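Local coordinates for protein amidohydrolase (PDB 3NUR) that probably hydrolyses the carbon-nitrogen bond of an amide, with a metal held in its TIM barrel, though its natural substrate is not established, at residues T26-Y31 / P188-P193; V91-N96 / G158-G163; G168-D173 / G229-H234; K174-F179 / D242-L247. All blocks are in the same frame, centred on the assembly; numbering follows the deposited sequence. Where two conformers were deposited one is given.

Contact 1 (T26-Y31 / P188-P193). With CA (calcium ion), chain B.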
loop_
_atom_site.group_PDB
_atom_site.type_symbol
_atom_site.label_atom_id
_atom_site.label_comp_id
_atom_site.label_asym_id
_atom_site.label_seq_id
_atom_site.Cartn_x
_atom_site.Cartn_y
_atom_site.Cartn_z
ATOM N N THR A 26 -8.523 3.666 -8.025
ATOM C CA THR A 26 -7.858 4.170 -6.809
ATOM C C THR A 26 -7.297 2.975 -6.003
ATOM O O THR A 26 -7.988 1.954 -5.825
ATOM C CB THR A 26 -8.725 5.167 -6.039
ATOM O OG1 THR A 26 -9.979 4.566 -5.764
ATOM C CG2 THR A 26 -8.938 6.509 -6.788
ATOM N N PHE A 27 -6.042 3.095 -5.545
ATOM C CA PHE A 27 -5.303 1.968 -4.975
ATOM C C PHE A 27 -5.170 1.811 -3.459
ATOM O O PHE A 27 -4.708 0.756 -3.001
ATOM C CB PHE A 27 -3.938 1.874 -5.658
ATOM C CG PHE A 27 -3.984 1.218 -7.015
ATOM C CD1 PHE A 27 -3.649 -0.126 -7.165
ATOM C CD2 PHE A 27 -4.340 1.948 -8.149
ATOM C CE1 PHE A 27 -3.696 -0.741 -8.421
ATOM C CE2 PHE A 27 -4.356 1.342 -9.412
ATOM C CZ PHE A 27 -4.030 0.004 -9.537
ATOM N N GLU A 28 -5.507 2.852 -2.682
ATOM C CA GLU A 28 -5.358 2.754 -1.225
ATOM C C GLU A 28 -6.674 3.137 -0.610
ATOM O O GLU A 28 -6.850 4.266 -0.183
ATOM C CB GLU A 28 -4.191 3.644 -0.728
ATOM C CG GLU A 28 -3.726 3.269 0.676
ATOM C CD GLU A 28 -2.764 4.280 1.272
ATOM O OE1 GLU A 28 -3.094 4.848 2.336
ATOM O OE2 GLU A 28 -1.705 4.542 0.652
ATOM N N GLU A 29 -7.649 2.231 -0.689
ATOM C CA GLU A 29 -9.024 2.497 -0.257
ATOM C C GLU A 29 -9.363 1.409 0.741
ATOM O O GLU A 29 -9.158 0.221 0.444
ATOM C CB GLU A 29 -9.931 2.476 -1.507
ATOM C CG GLU A 29 -9.308 3.225 -2.706
ATOM C CD GLU A 29 -8.771 4.634 -2.461
ATOM O OE1 GLU A 29 -9.457 5.431 -1.782
ATOM O OE2 GLU A 29 -7.657 4.945 -2.949
ATOM N N HIS A 30 -9.819 1.819 1.937
ATOM C CA HIS A 30 -9.962 0.901 3.054
ATOM C C HIS A 30 -11.343 0.506 3.482
ATOM O O HIS A 30 -12.297 1.271 3.358
ATOM C CB HIS A 30 -9.196 1.458 4.266
ATOM C CG HIS A 30 -7.752 1.760 3.971
ATOM N ND1 HIS A 30 -6.835 0.743 3.725
ATOM C CD2 HIS A 30 -7.104 2.953 3.928
ATOM C CE1 HIS A 30 -5.669 1.343 3.523
ATOM N NE2 HIS A 30 -5.779 2.672 3.628
ATOM N N TYR A 31 -11.407 -0.672 4.094
ATOM C CA TYR A 31 -12.624 -1.172 4.708
ATOM C C TYR A 31 -12.262 -1.852 6.026
ATOM O O TYR A 31 -11.134 -2.292 6.194
ATOM C CB TYR A 31 -13.362 -2.172 3.771
ATOM C CG TYR A 31 -12.735 -3.546 3.737
ATOM C CD1 TYR A 31 -11.621 -3.801 2.945
ATOM C CD2 TYR A 31 -13.184 -4.564 4.583
ATOM C CE1 TYR A 31 -11.004 -5.042 2.950
ATOM C CE2 TYR A 31 -12.563 -5.809 4.607
ATOM C CZ TYR A 31 -11.464 -6.037 3.793
ATOM O OH TYR A 31 -10.826 -7.245 3.796
ATOM N N PRO A 188 0.910 -7.457 -7.375
ATOM C CA PRO A 188 1.765 -6.611 -6.526
ATOM C C PRO A 188 1.431 -6.721 -5.026
ATOM O O PRO A 188 0.382 -7.237 -4.623
ATOM C CB PRO A 188 1.450 -5.203 -7.039
ATOM C CG PRO A 188 -0.010 -5.273 -7.411
ATOM C CD PRO A 188 -0.220 -6.676 -7.944
ATOM N N ILE A 189 2.337 -6.191 -4.197
ATOM C CA ILE A 189 2.141 -6.079 -2.749
ATOM C C ILE A 189 2.197 -4.574 -2.431
ATOM O O ILE A 189 3.181 -3.916 -2.748
ATOM C CB ILE A 189 3.207 -6.856 -1.913
ATOM C CG1 ILE A 189 3.135 -8.394 -2.124
ATOM C CG2 ILE A 189 3.097 -6.496 -0.437
ATOM C CD1 ILE A 189 4.343 -9.132 -1.589
ATOM N N TYR A 190 1.161 -4.046 -1.798
ATOM C CA TYR A 190 1.116 -2.651 -1.352
ATOM C C TYR A 190 1.652 -2.673 0.088
ATOM O O TYR A 190 1.097 -3.385 0.927
ATOM C CB TYR A 190 -0.347 -2.120 -1.366
ATOM C CG TYR A 190 -0.484 -0.605 -1.424
ATOM C CD1 TYR A 190 -1.180 0.011 -2.458
ATOM C CD2 TYR A 190 0.039 0.206 -0.416
ATOM C CE1 TYR A 190 -1.311 1.397 -2.524
ATOM C CE2 TYR A 190 -0.107 1.598 -0.456
ATOM C CZ TYR A 190 -0.786 2.187 -1.513
ATOM O OH TYR A 190 -0.889 3.555 -1.607
ATOM N N LEU A 191 2.754 -1.940 0.369
ATOM C CA LEU A 191 3.360 -1.879 1.720
ATOM C C LEU A 191 2.899 -0.560 2.342
ATOM O O LEU A 191 3.256 0.512 1.856
ATOM C CB LEU A 191 4.891 -1.940 1.624
ATOM C CG LEU A 191 5.671 -2.146 2.934
ATOM C CD1 LEU A 191 5.378 -3.539 3.548
ATOM C CD2 LEU A 191 7.173 -2.007 2.674
ATOM N N HIS A 192 2.060 -0.653 3.376
ATOM C CA HIS A 192 1.374 0.472 4.026
ATOM C C HIS A 192 1.913 0.722 5.448
ATOM O O HIS A 192 2.280 -0.230 6.130
ATOM C CB HIS A 192 -0.129 0.112 4.090
ATOM C CG HIS A 192 -1.062 1.192 4.568
ATOM N ND1 HIS A 192 -1.128 1.549 5.893
ATOM C CD2 HIS A 192 -1.962 1.923 3.876
ATOM C CE1 HIS A 192 -2.017 2.528 5.960
ATOM N NE2 HIS A 192 -2.552 2.778 4.775
ATOM N N PRO A 193 1.860 1.972 5.953
ATOM C CA PRO A 193 2.344 2.218 7.321
ATOM C C PRO A 193 1.434 1.644 8.419
ATOM O O PRO A 193 0.266 1.321 8.191
ATOM C CB PRO A 193 2.398 3.741 7.407
ATOM C CG PRO A 193 1.401 4.226 6.392
ATOM C CD PRO A 193 1.537 3.246 5.259
HETATM CA CA CA B . -4.182 4.314 4.112
HETATM O O HOH W 1 -3.021 5.998 4.870
HETATM O O HOH W 2 -4.783 4.166 6.283
#

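Contact 2 (V91-N96 / G158-G163)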
loop_
_atom_site.group_PDB
_atom_site.type_symbol
_atom_site.label_atom_id
_atom_site.label_comp_id
_atom_site.label_asym_id
_atom_site.label_seq_id
_atom_site.Cartn_x
_atom_site.Cartn_y
_atom_site.Cartn_z
ATOM N N VAL A 91 -9.695 -0.236 -5.211
ATOM C CA VAL A 91 -8.962 -1.476 -4.896
ATOM C C VAL A 91 -9.029 -1.505 -3.364
ATOM O O VAL A 91 -8.507 -0.598 -2.692
ATOM C CB VAL A 91 -7.509 -1.511 -5.444
ATOM C CG1 VAL A 91 -6.854 -2.840 -5.112
ATOM C CG2 VAL A 91 -7.465 -1.265 -6.954
ATOM N N LEU A 92 -9.779 -2.476 -2.811
ATOM C CA LEU A 92 -10.071 -2.494 -1.381
ATOM C C LEU A 92 -9.087 -3.314 -0.530
ATOM O O LEU A 92 -8.728 -4.434 -0.900
ATOM C CB LEU A 92 -11.527 -2.979 -1.140
ATOM C CG LEU A 92 -12.675 -2.093 -1.662
ATOM C CD1 LEU A 92 -14.044 -2.745 -1.395
ATOM C CD2 LEU A 92 -12.656 -0.741 -1.011
ATOM N N SER A 93 -8.667 -2.732 0.614
ATOM C CA SER A 93 -7.750 -3.351 1.578
ATOM C C SER A 93 -8.217 -3.090 3.006
ATOM O O SER A 93 -8.892 -2.098 3.226
ATOM C CB SER A 93 -6.360 -2.765 1.410
ATOM O OG SER A 93 -6.390 -1.358 1.599
ATOM N N TYR A 94 -7.867 -3.964 3.978
ATOM C CA TYR A 94 -8.274 -3.764 5.368
ATOM C C TYR A 94 -7.627 -2.503 5.955
ATOM O O TYR A 94 -6.450 -2.242 5.700
ATOM C CB TYR A 94 -7.969 -4.998 6.236
ATOM C CG TYR A 94 -8.965 -5.158 7.362
ATOM C CD1 TYR A 94 -10.046 -6.028 7.246
ATOM C CD2 TYR A 94 -8.842 -4.417 8.540
ATOM C CE1 TYR A 94 -11.001 -6.139 8.265
ATOM C CE2 TYR A 94 -9.771 -4.539 9.572
ATOM C CZ TYR A 94 -10.857 -5.391 9.423
ATOM O OH TYR A 94 -11.768 -5.510 10.441
ATOM N N GLY A 95 -8.416 -1.725 6.685
ATOM C CA GLY A 95 -7.995 -0.473 7.306
ATOM C C GLY A 95 -7.467 -0.626 8.719
ATOM O O GLY A 95 -6.740 -1.578 9.021
ATOM N N ASN A 96 -7.791 0.343 9.580
ATOM C CA ASN A 96 -7.295 0.380 10.968
ATOM C C ASN A 96 -7.617 -0.884 11.741
ATOM O O ASN A 96 -8.718 -1.406 11.620
ATOM C CB ASN A 96 -7.859 1.589 11.698
ATOM C CG ASN A 96 -7.499 2.908 11.075
ATOM O OD1 ASN A 96 -6.529 3.033 10.310
ATOM N ND2 ASN A 96 -8.285 3.925 11.391
ATOM N N GLY A 158 -3.864 -8.666 -5.666
ATOM C CA GLY A 158 -2.653 -8.371 -4.914
ATOM C C GLY A 158 -2.896 -8.483 -3.431
ATOM O O GLY A 158 -3.887 -9.077 -2.999
ATOM N N ALA A 159 -2.007 -7.903 -2.639
ATOM C CA ALA A 159 -2.163 -7.898 -1.193
ATOM C C ALA A 159 -1.726 -6.535 -0.701
ATOM O O ALA A 159 -0.877 -5.900 -1.328
ATOM C CB ALA A 159 -1.262 -8.959 -0.562
ATOM N N LEU A 160 -2.310 -6.086 0.412
ATOM C CA LEU A 160 -1.831 -4.867 1.058
ATOM C C LEU A 160 -1.396 -5.325 2.445
ATOM O O LEU A 160 -2.180 -5.983 3.139
ATOM C CB LEU A 160 -2.888 -3.756 1.136
ATOM C CG LEU A 160 -2.441 -2.448 1.866
ATOM C CD1 LEU A 160 -3.047 -1.212 1.203
ATOM C CD2 LEU A 160 -2.813 -2.491 3.361
ATOM N N ILE A 161 -0.158 -4.974 2.845
ATOM C CA ILE A 161 0.439 -5.357 4.136
ATOM C C ILE A 161 0.701 -4.099 4.937
ATOM O O ILE A 161 1.369 -3.181 4.448
ATOM C CB ILE A 161 1.776 -6.153 3.959
ATOM C CG1 ILE A 161 1.532 -7.503 3.228
ATOM C CG2 ILE A 161 2.488 -6.356 5.354
ATOM C CD1 ILE A 161 2.794 -8.282 2.865
HETATM N N MSE A 162 0.174 -4.061 6.158
HETATM C CA MSE A 162 0.374 -2.915 7.033
HETATM C C MSE A 162 1.464 -3.183 8.040
HETATM O O MSE A 162 1.453 -4.205 8.723
HETATM C CB MSE A 162 -0.934 -2.558 7.747
HETATM C CG MSE A 162 -1.773 -1.561 6.964
HETATM SE SE MSE A 162 -3.537 -1.310 7.722
HETATM C CE MSE A 162 -3.153 -1.841 9.652
ATOM N N GLY A 163 2.375 -2.234 8.158
ATOM C CA GLY A 163 3.453 -2.305 9.136
ATOM C C GLY A 163 4.444 -3.405 8.883
ATOM O O GLY A 163 4.880 -3.625 7.748
HETATM O O HOH W 3 -5.075 -5.688 3.475
#

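Contact 3 (G168-D173 / G229-H234)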
loop_
_atom_site.group_PDB
_atom_site.type_symbol
_atom_site.label_atom_id
_atom_site.label_comp_id
_atom_site.label_asym_id
_atom_site.label_seq_id
_atom_site.Cartn_x
_atom_site.Cartn_y
_atom_site.Cartn_z
ATOM N N GLY A 168 10.231 -7.862 13.398
ATOM C CA GLY A 168 10.939 -6.930 12.530
ATOM C C GLY A 168 10.455 -6.836 11.103
ATOM O O GLY A 168 9.318 -7.196 10.781
ATOM N N PHE A 169 11.332 -6.314 10.238
ATOM C CA PHE A 169 11.020 -6.092 8.831
ATOM C C PHE A 169 10.940 -7.385 8.044
ATOM O O PHE A 169 11.494 -8.413 8.453
ATOM C CB PHE A 169 12.035 -5.115 8.210
ATOM C CG PHE A 169 11.982 -3.708 8.773
ATOM C CD1 PHE A 169 10.786 -2.994 8.795
ATOM C CD2 PHE A 169 13.138 -3.071 9.201
ATOM C CE1 PHE A 169 10.742 -1.670 9.271
ATOM C CE2 PHE A 169 13.099 -1.746 9.665
ATOM C CZ PHE A 169 11.901 -1.054 9.686
ATOM N N LEU A 170 10.246 -7.315 6.908
ATOM C CA LEU A 170 9.999 -8.458 6.031
ATOM C C LEU A 170 11.170 -8.873 5.107
ATOM O O LEU A 170 10.991 -9.735 4.239
ATOM C CB LEU A 170 8.631 -8.330 5.315
ATOM C CG LEU A 170 7.395 -8.015 6.217
ATOM C CD1 LEU A 170 6.167 -7.635 5.385
ATOM C CD2 LEU A 170 7.036 -9.179 7.151
ATOM N N ASP A 171 12.382 -8.282 5.305
ATOM C CA ASP A 171 13.581 -8.705 4.557
ATOM C C ASP A 171 14.171 -9.999 5.148
ATOM O O ASP A 171 15.070 -10.604 4.541
ATOM C CB ASP A 171 14.653 -7.598 4.487
ATOM C CG ASP A 171 15.180 -7.095 5.815
ATOM O OD1 ASP A 171 14.422 -7.149 6.819
ATOM O OD2 ASP A 171 16.310 -6.565 5.837
ATOM N N GLN A 172 13.697 -10.401 6.333
ATOM C CA GLN A 172 14.173 -11.620 7.012
ATOM C C GLN A 172 13.858 -12.858 6.168
ATOM O O GLN A 172 12.828 -12.899 5.488
ATOM C CB GLN A 172 13.536 -11.750 8.402
ATOM C CG GLN A 172 14.006 -10.698 9.384
ATOM C CD GLN A 172 13.224 -10.800 10.667
ATOM O OE1 GLN A 172 13.418 -11.722 11.462
ATOM N NE2 GLN A 172 12.274 -9.893 10.879
ATOM N N ASP A 173 14.761 -13.842 6.176
ATOM C CA ASP A 173 14.609 -15.065 5.371
ATOM C C ASP A 173 13.244 -15.750 5.464
ATOM O O ASP A 173 12.719 -16.179 4.439
ATOM C CB ASP A 173 15.720 -16.081 5.691
ATOM C CG ASP A 173 17.124 -15.671 5.272
ATOM O OD1 ASP A 173 17.256 -14.924 4.280
ATOM O OD2 ASP A 173 18.089 -16.130 5.914
ATOM N N GLY A 229 9.143 3.689 4.593
ATOM C CA GLY A 229 10.185 3.959 3.598
ATOM C C GLY A 229 11.420 3.129 3.914
ATOM O O GLY A 229 12.017 2.513 3.025
ATOM N N ILE A 230 11.797 3.084 5.207
ATOM C CA ILE A 230 12.955 2.298 5.659
ATOM C C ILE A 230 12.696 0.810 5.382
ATOM O O ILE A 230 13.586 0.113 4.876
ATOM C CB ILE A 230 13.295 2.645 7.141
ATOM C CG1 ILE A 230 13.868 4.092 7.232
ATOM C CG2 ILE A 230 14.243 1.612 7.791
ATOM C CD1 ILE A 230 14.046 4.670 8.672
ATOM N N HIS A 231 11.474 0.339 5.652
ATOM C CA HIS A 231 11.050 -1.036 5.420
ATOM C C HIS A 231 11.183 -1.367 3.922
ATOM O O HIS A 231 11.794 -2.369 3.580
ATOM C CB HIS A 231 9.587 -1.220 5.864
ATOM C CG HIS A 231 9.155 -2.655 5.992
ATOM N ND1 HIS A 231 7.941 -2.975 6.547
ATOM C CD2 HIS A 231 9.802 -3.808 5.672
ATOM C CE1 HIS A 231 7.875 -4.303 6.548
ATOM N NE2 HIS A 231 8.957 -4.846 6.001
ATOM N N ALA A 232 10.680 -0.494 3.030
ATOM C CA ALA A 232 10.801 -0.743 1.596
ATOM C C ALA A 232 12.286 -0.823 1.175
ATOM O O ALA A 232 12.622 -1.683 0.379
ATOM C CB ALA A 232 10.061 0.326 0.795
ATOM N N ILE A 233 13.168 0.045 1.731
ATOM C CA ILE A 233 14.607 0.018 1.420
ATOM C C ILE A 233 15.221 -1.308 1.873
ATOM O O ILE A 233 16.005 -1.875 1.132
ATOM C CB ILE A 233 15.347 1.265 1.976
ATOM C CG1 ILE A 233 14.825 2.543 1.264
ATOM C CG2 ILE A 233 16.872 1.124 1.764
ATOM C CD1 ILE A 233 15.035 3.839 2.132
ATOM N N HIS A 234 14.838 -1.822 3.060
ATOM C CA HIS A 234 15.319 -3.129 3.533
ATOM C C HIS A 234 15.030 -4.207 2.473
ATOM O O HIS A 234 15.876 -5.056 2.200
ATOM C CB HIS A 234 14.585 -3.521 4.830
ATOM C CG HIS A 234 15.291 -3.098 6.071
ATOM N ND1 HIS A 234 15.964 -4.018 6.861
ATOM C CD2 HIS A 234 15.374 -1.875 6.649
ATOM C CE1 HIS A 234 16.448 -3.330 7.885
ATOM N NE2 HIS A 234 16.129 -2.032 7.798
#

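Contact 4 (K174-F179 / D242-L247)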
loop_
_atom_site.group_PDB
_atom_site.type_symbol
_atom_site.label_atom_id
_atom_site.label_comp_id
_atom_site.label_asym_id
_atom_site.label_seq_id
_atom_site.Cartn_x
_atom_site.Cartn_y
_atom_site.Cartn_z
ATOM N N LYS A 174 12.668 -15.848 6.675
ATOM C CA LYS A 174 11.386 -16.522 6.927
ATOM C C LYS A 174 10.194 -15.939 6.147
ATOM O O LYS A 174 9.197 -16.647 5.963
ATOM C CB LYS A 174 11.084 -16.603 8.446
ATOM C CG LYS A 174 10.932 -15.220 9.109
ATOM C CD LYS A 174 10.749 -15.220 10.621
ATOM C CE LYS A 174 9.384 -15.674 11.059
ATOM N NZ LYS A 174 9.115 -15.343 12.479
ATOM N N TYR A 175 10.299 -14.652 5.693
ATOM C CA TYR A 175 9.236 -13.970 4.953
ATOM C C TYR A 175 9.420 -14.035 3.444
ATOM O O TYR A 175 8.511 -13.658 2.709
ATOM C CB TYR A 175 9.046 -12.517 5.460
ATOM C CG TYR A 175 8.836 -12.466 6.957
ATOM C CD1 TYR A 175 7.667 -12.954 7.533
ATOM C CD2 TYR A 175 9.827 -11.973 7.801
ATOM C CE1 TYR A 175 7.500 -12.986 8.918
ATOM C CE2 TYR A 175 9.657 -11.965 9.183
ATOM C CZ TYR A 175 8.495 -12.477 9.739
ATOM O OH TYR A 175 8.344 -12.500 11.106
ATOM N N ASP A 176 10.556 -14.584 2.972
ATOM C CA ASP A 176 10.843 -14.695 1.534
ATOM C C ASP A 176 9.675 -15.329 0.744
ATOM O O ASP A 176 9.339 -14.842 -0.329
ATOM C CB ASP A 176 12.137 -15.498 1.304
ATOM C CG ASP A 176 12.564 -15.491 -0.145
ATOM O OD1 ASP A 176 13.238 -14.530 -0.557
ATOM O OD2 ASP A 176 12.184 -16.411 -0.867
ATOM N N ILE A 177 9.025 -16.362 1.322
ATOM C CA ILE A 177 7.895 -17.079 0.724
ATOM C C ILE A 177 6.729 -16.173 0.281
ATOM O O ILE A 177 6.058 -16.487 -0.710
ATOM C CB ILE A 177 7.429 -18.248 1.653
ATOM C CG1 ILE A 177 6.462 -19.233 0.944
ATOM C CG2 ILE A 177 6.856 -17.754 2.985
ATOM C CD1 ILE A 177 7.042 -19.922 -0.301
ATOM N N ILE A 178 6.506 -15.056 0.997
ATOM C CA ILE A 178 5.421 -14.118 0.677
ATOM C C ILE A 178 5.714 -13.433 -0.670
ATOM O O ILE A 178 4.825 -13.358 -1.521
ATOM C CB ILE A 178 5.173 -13.118 1.848
ATOM C CG1 ILE A 178 4.694 -13.880 3.123
ATOM C CG2 ILE A 178 4.165 -12.015 1.432
ATOM C CD1 ILE A 178 4.717 -13.045 4.475
ATOM N N PHE A 179 6.967 -12.963 -0.855
ATOM C CA PHE A 179 7.413 -12.284 -2.077
ATOM C C PHE A 179 7.480 -13.255 -3.249
ATOM O O PHE A 179 7.094 -12.886 -4.348
ATOM C CB PHE A 179 8.747 -11.554 -1.842
ATOM C CG PHE A 179 8.608 -10.590 -0.683
ATOM C CD1 PHE A 179 8.003 -9.344 -0.860
ATOM C CD2 PHE A 179 9.021 -10.949 0.593
ATOM C CE1 PHE A 179 7.825 -8.473 0.223
ATOM C CE2 PHE A 179 8.837 -10.079 1.676
ATOM C CZ PHE A 179 8.229 -8.858 1.489
ATOM N N ASP A 242 16.126 -9.097 -7.017
ATOM C CA ASP A 242 17.093 -9.833 -7.828
ATOM C C ASP A 242 16.611 -11.292 -7.877
ATOM O O ASP A 242 16.638 -11.893 -8.947
ATOM C CB ASP A 242 18.505 -9.728 -7.244
ATOM C CG ASP A 242 19.196 -8.419 -7.569
ATOM O OD1 ASP A 242 18.626 -7.618 -8.342
ATOM O OD2 ASP A 242 20.287 -8.176 -7.018
ATOM N N ARG A 243 16.108 -11.828 -6.730
ATOM C CA ARG A 243 15.541 -13.174 -6.635
ATOM C C ARG A 243 14.226 -13.242 -7.417
ATOM O O ARG A 243 13.977 -14.240 -8.110
ATOM C CB ARG A 243 15.277 -13.564 -5.161
ATOM C CG ARG A 243 16.528 -13.988 -4.423
ATOM C CD ARG A 243 16.266 -14.648 -3.069
ATOM N NE ARG A 243 15.627 -13.767 -2.078
ATOM C CZ ARG A 243 16.222 -12.745 -1.455
ATOM N NH1 ARG A 243 17.465 -12.401 -1.765
ATOM N NH2 ARG A 243 15.565 -12.040 -0.550
ATOM N N TYR A 244 13.378 -12.185 -7.292
ATOM C CA TYR A 244 12.040 -12.103 -7.918
ATOM C C TYR A 244 11.958 -10.845 -8.804
ATOM O O TYR A 244 11.325 -9.855 -8.423
ATOM C CB TYR A 244 10.938 -12.158 -6.821
ATOM C CG TYR A 244 11.176 -13.298 -5.859
ATOM C CD1 TYR A 244 11.243 -14.616 -6.315
ATOM C CD2 TYR A 244 11.454 -13.056 -4.519
ATOM C CE1 TYR A 244 11.563 -15.662 -5.452
ATOM C CE2 TYR A 244 11.739 -14.097 -3.642
ATOM C CZ TYR A 244 11.788 -15.399 -4.114
ATOM O OH TYR A 244 12.080 -16.425 -3.266
ATOM N N PRO A 245 12.658 -10.859 -9.968
ATOM C CA PRO A 245 12.737 -9.645 -10.804
ATOM C C PRO A 245 11.445 -9.143 -11.436
ATOM O O PRO A 245 11.406 -7.994 -11.872
ATOM C CB PRO A 245 13.795 -10.004 -11.860
ATOM C CG PRO A 245 13.737 -11.481 -11.960
ATOM C CD PRO A 245 13.497 -11.939 -10.541
ATOM N N LYS A 246 10.402 -9.982 -11.484
ATOM C CA LYS A 246 9.111 -9.572 -12.047
ATOM C C LYS A 246 8.186 -8.999 -10.980
ATOM O O LYS A 246 7.100 -8.528 -11.300
ATOM C CB LYS A 246 8.432 -10.744 -12.777
ATOM C CG LYS A 246 9.184 -11.207 -14.024
ATOM C CD LYS A 246 8.419 -12.277 -14.817
ATOM C CE LYS A 246 8.475 -13.677 -14.234
ATOM N NZ LYS A 246 7.349 -13.951 -13.297
ATOM N N LEU A 247 8.592 -9.071 -9.704
ATOM C CA LEU A 247 7.790 -8.564 -8.593
ATOM C C LEU A 247 7.671 -7.040 -8.610
ATOM O O LEU A 247 8.669 -6.352 -8.806
ATOM C CB LEU A 247 8.395 -9.008 -7.230
ATOM C CG LEU A 247 7.679 -8.490 -5.945
ATOM C CD1 LEU A 247 6.267 -9.051 -5.814
ATOM C CD2 LEU A 247 8.496 -8.750 -4.712
HETATM O O HOH W 4 13.929 -12.890 1.269
#

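Contact 1 (T26-Y31 / P188-P193)
The imidazole rings of His30 and His192 meet obliquely, their planes 86° and their centroids 5.0 Å apart. Pro193 CD lies over one face of the His192 ring, toward its rim, while Glu28 CG comes to the ring's edge, in plane. The Tyr190 ring stands almost perpendicular to the Glu28 carboxylate. What draws the two histidines and Glu28 together is a calcium ion: His30 NE2 and His192 NE2 each bind it at 2.3 Å. Glu28 OE1 is the third ligand, and so His192 NE2 and Glu28 OE1, 3.2 Å apart, are neighbours through the metal and not through a shared proton. Glu28 reaches the ion because CG is anti to its backbone N (chi1 -163°) and the chain stays extended beyond it. Its other oxygen, OE2, lies 2.6 Å from Tyr190 OH, a weak bond at best, since that hydroxyl is also linked to Thr289 OG1, while OE2 has a further hydrogen bond with Ser291 OG. His192 ND1 gives its proton to Pro193 O at 2.7 Å, which fixes the ring's rotation and leaves NE2 to the metal. Histidine suits both places, offering one nitrogen to the ion. Asp316 and two waters complete the shell. With strands 28-31 and 189-192 crossing at 77°, this is the metal site in the mouth of an amidohydrolase TIM barrel, where Glu28 and His30 probably match the His-x-His pair of many relatives.

Contact 2 (V91-N96 / G158-G163)
Inside the TIM barrel, strands 91-94 and 159-162 run roughly the same way, 35° apart; strand 129-131 comes between them in the wall, and their inward side chains pack in the barrel interior. Their axes are 7.4 Å apart at closest, too far for backbone bonds. Ser93 CB is 3.6 Å from Leu160 CB, and Ser93 OG is 3.4 Å from Leu160 CD1. Serine is small enough to let the leucine branches lie against it, and its OG makes a weak hydrogen bond with Glu29 O. One water joins the backbones, donating to Leu160 O at 2.9 Å and accepting weakly from Tyr94 N. In Met162, present as selenomethionine, chi1 (-90°) and an extended chi2 put SE 3.5 Å from Gly95 O and 3.7 Å from Tyr94 O; the bend at chi3 (25°) turns only the methyl CE, also near Gly95 O. A long, flexible side chain can span the widening distance here. The Leu160 side chain is about 6 Å from the calcium ion. On one side strand 24-31 pairs with strand 87-94, on the other strand 189-192 packs against Leu160 and Met162, and helix 104-124 covers Leu92 and Tyr94.

Contact 3 (G168-D173 / G229-H234)
Phe169 reaches from its loop onto helix 223-237, starting with CB at 3.6 Å from His231 CD2. Further out, the branch through CD1 lies over one face of the His231 imidazole, with Phe169 CD1 3.3 Å from His231 CG, and CE1 continues along to His231 CB. The other branch goes to the second histidine: Phe169 CD2 sits above the centre of the His234 ring, 3.5 Å from His234 NE2. His231 CA makes a CH-pi contact with the face of the phenyl ring. A flat aromatic side chain suits this place because it can lie against both histidines of one helix face. Leu170 N donates to His231 NE2 at 2.9 Å, nearly straight (172°), though tilted out of the ring plane; NE2 is therefore an acceptor here. His234 ND1 donates to Asp171 OD2 at 2.8 Å, meeting the oxygen from above the carboxylate plane. Asp171 turns its CG between its backbone N and carbonyl carbon (chi1 59°), which brings the carboxylate to the histidine. The type I turn from Phe169 to Gln172 presents all three loop residues, and the result is an aromatic cluster that fastens the loop after barrel strand 159-162 to a neighbouring helix of the TIM barrel.

Contact 4 (K174-F179 / D242-L247)
Asp176 OD1 is gripped by Arg243 and a water. Arg243 NE makes a salt bridge to it at 2.9 Å, arriving on its syn side, 27° out of the carboxylate plane, with OD1 close to the plane of the guanidinium group, while NH2 adds a weaker bond at 3.4 Å. The water donates to the same oxygen and accepts from NH2, closing a small ring in which the NH2 links are weak. OD2 takes the hydroxyl of Tyr244; the 2.4 Å from Tyr244 OH is very short and its exact value doubtful. With CG anti to its backbone N (chi1 -173°), Asp176 reaches both partners, a short acid holding a cation on one oxygen and a phenol on the other. The contact lies in the outer layer of the TIM barrel, where helix 176-185 meets the end of helix 240-243 and the type I turn, Tyr244 to Leu247, that leads into strand 249-251. The Tyr244 ring is sandwiched: Arg243 CB lies over the centre of one face and Phe179 C over the other. Leu247 CD2 touches the edge of the Phe179 ring, 3.9 Å from Phe179 CD1, an apolar pairing suited to the buried side of the helix.

In the fold
Contacts 1 and 2 form the barrel's interior, their centres 5 Å apart; strands 24-31 and 87-94 are neighbours in one sheet, 159-162 and 189-192 in the other. Contacts 3 and 4 belong to the outer layer, 12 Å from each other and 17 to 19 Å from the inner pair. The chain runs from strand 159-162 through the loop of contact 3 straight into helix 176-185 of contact 4, then back to strand 189-192, a beta-alpha-beta crossover. Helices 223-237 and 240-243 follow and supply the second halves of contacts 3 and 4. Leu191 packs on His231, and Ile189 on Phe179, so the strand that brings His192 to the metal is backed by both outer contacts.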